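Local coordinates for cytokinesis protein 2 (Saccharomyces cerevisiae, PDB 4WPE) that mediates the cytoskeletal rearrangements needed for cytokinesis, forming a ring that colocalizes with the medial actin ring, and is represented here by its F-BAR domain, at residues S8-Y11 and E12-F15; L180-W183 and E184-Q188. All coordinates share one frame; numbering follows the deposited sequence.

Both interactions lie in the F-BAR domain and are local, each formed within one continuous stretch of chain. Interaction 1 (8-11 with 12-15) comes first, at the N-terminus, where a loop leads into the short helix 11-14 and packs against helices 21-35 and 170-259 and the second subunit. Interaction 2 (180-183 with 184-188) follows, inside helix 170-259 itself, against helix 76-162 and untouched by the other subunit. Their centres are about 50 Å apart and their nearest atoms about 37 Å, so they do not meet. Helix 170-259 connects them: it carries interaction 2 early in its course and borders interaction 1 further on. One lies at the dimer contact, the other on the extended arm.

Interaction 1 (S8-Y11 and E12-F15); sequences SYSY and EACF
Tyr11 and Phe15 form an oblique aromatic pair. Their side chains run side by side in the same direction, with ring planes 76° apart and Tyr11 CD2 4.1 Å from Phe15 CE2. Both CG atoms lie beside their own backbone N (chi1 -77° and -65°), which brings the two rings together. The carbonyl atoms Tyr11 O and Ser10 O meet the edge of the Phe15 ring.

Cys14 SG makes a sulfur-aromatic contact with the Tyr9 ring, obliquely, 4.1 Å from Tyr9 CD1.

Among the polar links, Cys14 N donates to Ser10 O at 3.3 Å, a bent bond with the donor above the carbonyl plane. Two waters bridge the segments. One donates to Glu12 OE1 at 2.7 Å and also bonds Ser10 OG; the other donates to Tyr11 O at 2.8 Å and accepts from Phe15 N, replacing a direct backbone bond.

Tyr11 and Phe15 both pack on Leu26, while Lys273 and Asn275 of the second subunit meet Tyr9 and Phe15. A single, weakly bonded helical turn finished by water thus lays the N-terminal segment against helices 21-35 and 170-259 and the second subunit of the F-BAR dimer.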
loop_
_atom_site.group_PDB
_atom_site.type_symbol
_atom_site.label_atom_id
_atom_site.label_comp_id
_atom_site.label_asym_id
_atom_site.label_seq_id
_atom_site.Cartn_x
_atom_site.Cartn_y
_atom_site.Cartn_z
ATOM N N SER A 8 37.440 -27.104 15.119
ATOM C CA SER A 8 36.762 -25.840 15.486
ATOM C C SER A 8 37.067 -24.622 14.610
ATOM O O SER A 8 38.198 -24.143 14.581
ATOM C CB SER A 8 37.093 -25.482 16.933
ATOM O OG SER A 8 36.438 -26.338 17.844
ATOM N N TYR A 9 36.047 -24.102 13.936
ATOM C CA TYR A 9 36.249 -23.188 12.815
ATOM C C TYR A 9 35.920 -21.714 13.082
ATOM O O TYR A 9 34.791 -21.368 13.434
ATOM C CB TYR A 9 35.416 -23.666 11.622
ATOM C CG TYR A 9 35.654 -25.113 11.257
ATOM C CD1 TYR A 9 36.554 -25.465 10.259
ATOM C CD2 TYR A 9 34.991 -26.132 11.929
ATOM C CE1 TYR A 9 36.775 -26.793 9.936
ATOM C CE2 TYR A 9 35.207 -27.455 11.619
ATOM C CZ TYR A 9 36.095 -27.783 10.624
ATOM O OH TYR A 9 36.294 -29.112 10.327
ATOM N N SER A 10 36.908 -20.846 12.861
ATOM C CA SER A 10 36.728 -19.395 12.989
ATOM C C SER A 10 37.729 -18.608 12.125
ATOM O O SER A 10 38.513 -19.192 11.374
ATOM C CB SER A 10 36.857 -18.962 14.451
ATOM O OG SER A 10 38.138 -19.277 14.965
ATOM N N TYR A 11 37.700 -17.280 12.231
ATOM C CA TYR A 11 38.571 -16.429 11.414
ATOM C C TYR A 11 40.023 -16.465 11.885
ATOM O O TYR A 11 40.947 -16.415 11.073
ATOM C CB TYR A 11 38.083 -14.975 11.418
ATOM C CG TYR A 11 36.886 -14.681 10.537
ATOM C CD1 TYR A 11 36.574 -13.374 10.178
ATOM C CD2 TYR A 11 36.063 -15.699 10.073
ATOM C CE1 TYR A 11 35.479 -13.088 9.381
ATOM C CE2 TYR A 11 34.966 -15.422 9.275
ATOM C CZ TYR A 11 34.679 -14.115 8.933
ATOM O OH TYR A 11 33.590 -13.835 8.140
ATOM N N GLU A 12 40.223 -16.531 13.197
ATOM C CA GLU A 12 41.567 -16.498 13.757
ATOM C C GLU A 12 42.203 -17.878 13.759
ATOM O O GLU A 12 43.394 -18.026 14.029
ATOM C CB GLU A 12 41.545 -15.944 15.180
ATOM C CG GLU A 12 40.866 -16.854 16.182
ATOM C CD GLU A 12 41.324 -16.586 17.600
ATOM O OE1 GLU A 12 40.523 -16.797 18.534
ATOM O OE2 GLU A 12 42.489 -16.168 17.778
ATOM N N ALA A 13 41.399 -18.889 13.461
ATOM C CA ALA A 13 41.864 -20.265 13.522
ATOM C C ALA A 13 42.294 -20.792 12.155
ATOM O O ALA A 13 43.276 -21.521 12.050
ATOM C CB ALA A 13 40.778 -21.157 14.110
ATOM N N CYS A 14 41.571 -20.400 11.110
ATOM C CA CYS A 14 41.656 -21.097 9.832
ATOM C C CYS A 14 42.289 -20.319 8.679
ATOM O O CYS A 14 42.283 -20.793 7.543
ATOM C CB CYS A 14 40.256 -21.533 9.407
ATOM S SG CYS A 14 39.437 -22.596 10.607
ATOM N N PHE A 15 42.842 -19.142 8.949
ATOM C CA PHE A 15 43.368 -18.329 7.856
ATOM C C PHE A 15 44.846 -17.997 8.012
ATOM O O PHE A 15 45.247 -16.837 7.928
ATOM C CB PHE A 15 42.541 -17.052 7.718
ATOM C CG PHE A 15 41.122 -17.307 7.305
ATOM C CD1 PHE A 15 40.769 -17.316 5.966
ATOM C CD2 PHE A 15 40.147 -17.568 8.252
ATOM C CE1 PHE A 15 39.468 -17.562 5.581
ATOM C CE2 PHE A 15 38.843 -17.815 7.871
ATOM C CZ PHE A 15 38.504 -17.812 6.534
HETATM O O HOH W 1 38.025 -17.523 17.660
HETATM O O HOH W 2 43.650 -17.171 11.002
#

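Interaction 2 (L180-W183 and E184-Q188)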
loop_
_atom_site.group_PDB
_atom_site.type_symbol
_atom_site.label_atom_id
_atom_site.label_comp_id
_atom_site.label_asym_id
_atom_site.label_seq_id
_atom_site.Cartn_x
_atom_site.Cartn_y
_atom_site.Cartn_z
ATOM N N LEU A 180 92.886 -5.545 -0.010
ATOM C CA LEU A 180 92.669 -6.793 0.700
ATOM C C LEU A 180 91.957 -6.552 2.029
ATOM O O LEU A 180 90.947 -7.187 2.320
ATOM C CB LEU A 180 94.000 -7.513 0.933
ATOM C CG LEU A 180 93.918 -9.020 1.175
ATOM C CD1 LEU A 180 93.574 -9.728 -0.117
ATOM C CD2 LEU A 180 95.220 -9.555 1.748
ATOM N N LEU A 181 92.475 -5.623 2.827
ATOM C CA LEU A 181 91.928 -5.377 4.157
ATOM C C LEU A 181 90.604 -4.610 4.063
ATOM O O LEU A 181 89.701 -4.814 4.876
ATOM C CB LEU A 181 92.945 -4.614 5.018
ATOM C CG LEU A 181 92.996 -4.822 6.542
ATOM C CD1 LEU A 181 94.068 -3.934 7.157
ATOM C CD2 LEU A 181 91.658 -4.592 7.250
ATOM N N LYS A 182 90.490 -3.730 3.069
ATOM C CA LYS A 182 89.257 -2.983 2.856
ATOM C C LYS A 182 88.084 -3.928 2.636
ATOM O O LYS A 182 86.995 -3.721 3.176
ATOM C CB LYS A 182 89.387 -2.036 1.660
ATOM C CG LYS A 182 88.075 -1.353 1.282
ATOM C CD LYS A 182 88.201 -0.549 -0.004
ATOM C CE LYS A 182 86.846 -0.011 -0.447
ATOM N NZ LYS A 182 86.915 0.607 -1.802
ATOM N N TRP A 183 88.316 -4.975 1.847
ATOM C CA TRP A 183 87.259 -5.924 1.520
ATOM C C TRP A 183 87.214 -7.084 2.504
ATOM O O TRP A 183 86.256 -7.859 2.523
ATOM C CB TRP A 183 87.429 -6.425 0.087
ATOM C CG TRP A 183 87.002 -5.383 -0.881
ATOM C CD1 TRP A 183 87.806 -4.553 -1.602
ATOM C CD2 TRP A 183 85.656 -5.015 -1.195
ATOM N NE1 TRP A 183 87.043 -3.703 -2.367
ATOM C CE2 TRP A 183 85.717 -3.967 -2.133
ATOM C CE3 TRP A 183 84.403 -5.479 -0.782
ATOM C CZ2 TRP A 183 84.576 -3.375 -2.667
ATOM C CZ3 TRP A 183 83.270 -4.891 -1.311
ATOM C CH2 TRP A 183 83.364 -3.851 -2.244
ATOM N N GLU A 184 88.252 -7.196 3.323
ATOM C CA GLU A 184 88.201 -8.055 4.495
ATOM C C GLU A 184 87.253 -7.411 5.500
ATOM O O GLU A 184 86.397 -8.072 6.085
ATOM C CB GLU A 184 89.594 -8.242 5.097
ATOM C CG GLU A 184 89.664 -9.223 6.251
ATOM C CD GLU A 184 91.053 -9.286 6.860
ATOM O OE1 GLU A 184 91.656 -10.380 6.871
ATOM O OE2 GLU A 184 91.543 -8.235 7.324
ATOM N N SER A 185 87.407 -6.101 5.673
ATOM C CA SER A 185 86.565 -5.328 6.574
ATOM C C SER A 185 85.114 -5.366 6.120
ATOM O O SER A 185 84.210 -5.615 6.918
ATOM C CB SER A 185 87.048 -3.879 6.655
ATOM O OG SER A 185 88.334 -3.800 7.244
ATOM N N ASN A 186 84.903 -5.115 4.831
ATOM C CA ASN A 186 83.569 -5.120 4.248
ATOM C C ASN A 186 82.863 -6.457 4.446
ATOM O O ASN A 186 81.693 -6.497 4.825
ATOM C CB ASN A 186 83.650 -4.780 2.760
ATOM C CG ASN A 186 83.774 -3.290 2.512
ATOM O OD1 ASN A 186 83.826 -2.495 3.454
ATOM N ND2 ASN A 186 83.842 -2.903 1.243
ATOM N N SER A 187 83.580 -7.549 4.202
ATOM C CA SER A 187 83.017 -8.882 4.389
ATOM C C SER A 187 82.603 -9.113 5.838
ATOM O O SER A 187 81.567 -9.718 6.104
ATOM C CB SER A 187 84.017 -9.954 3.955
ATOM O OG SER A 187 84.292 -9.856 2.570
ATOM N N GLN A 188 83.419 -8.628 6.769
ATOM C CA GLN A 188 83.156 -8.807 8.192
ATOM C C GLN A 188 81.946 -8.003 8.647
ATOM O O GLN A 188 81.094 -8.512 9.375
ATOM C CB GLN A 188 84.382 -8.410 9.015
ATOM C CG GLN A 188 85.557 -9.359 8.874
ATOM C CD GLN A 188 86.809 -8.847 9.565
ATOM O OE1 GLN A 188 86.781 -7.827 10.254
ATOM N NE2 GLN A 188 87.920 -9.553 9.377
#
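Trp183 O is gripped twice by Ser187. Ser187 OG donates to Trp183 O at 2.8 Å, nearly along the C=O axis, while Ser187 N donates to the same Trp183 O from well above the carbonyl plane at 3.2 Å. Leu181 O likewise takes two bonds from Ser185, but N at 2.7 Å and OG at 2.9 Å arrive from opposite faces of the carbonyl plane. In both serines OG sits beside its own backbone N (chi1 -64° in Ser187, -65° in Ser185), which turns the hydroxyl back toward the carbonyl one helical turn earlier. Glu184 N to Leu180 O and Asn186 N to Lys182 O continue the helical pattern.

Among the side chains, Asn186 crosses Trp183 with its amide plane 88° from the indole. Its ND2 stands over one face, offset toward the rim of the six-membered ring and 3.3 Å from Trp183 CZ3, so the amide nitrogen rather than the flat of the amide meets the ring. Asn186 CB adds a contact at 3.7 Å to Trp183 CE3. Leu181 CD2 touches two polar ends, Ser185 OG at 3.4 Å and Glu184 OE2 at 3.6 Å, the glutamate being extended beyond CG.

The stretch is part of helix 170-259, in a predicted coiled coil, and rests on helix 76-162. Leu180 packs there on Leu160 and Gln161, Glu184 meets Phe157, and Trp183 touches Ala153 and forms a cation-pi contact with Arg156, joining the two long helices far from the centre of the chain.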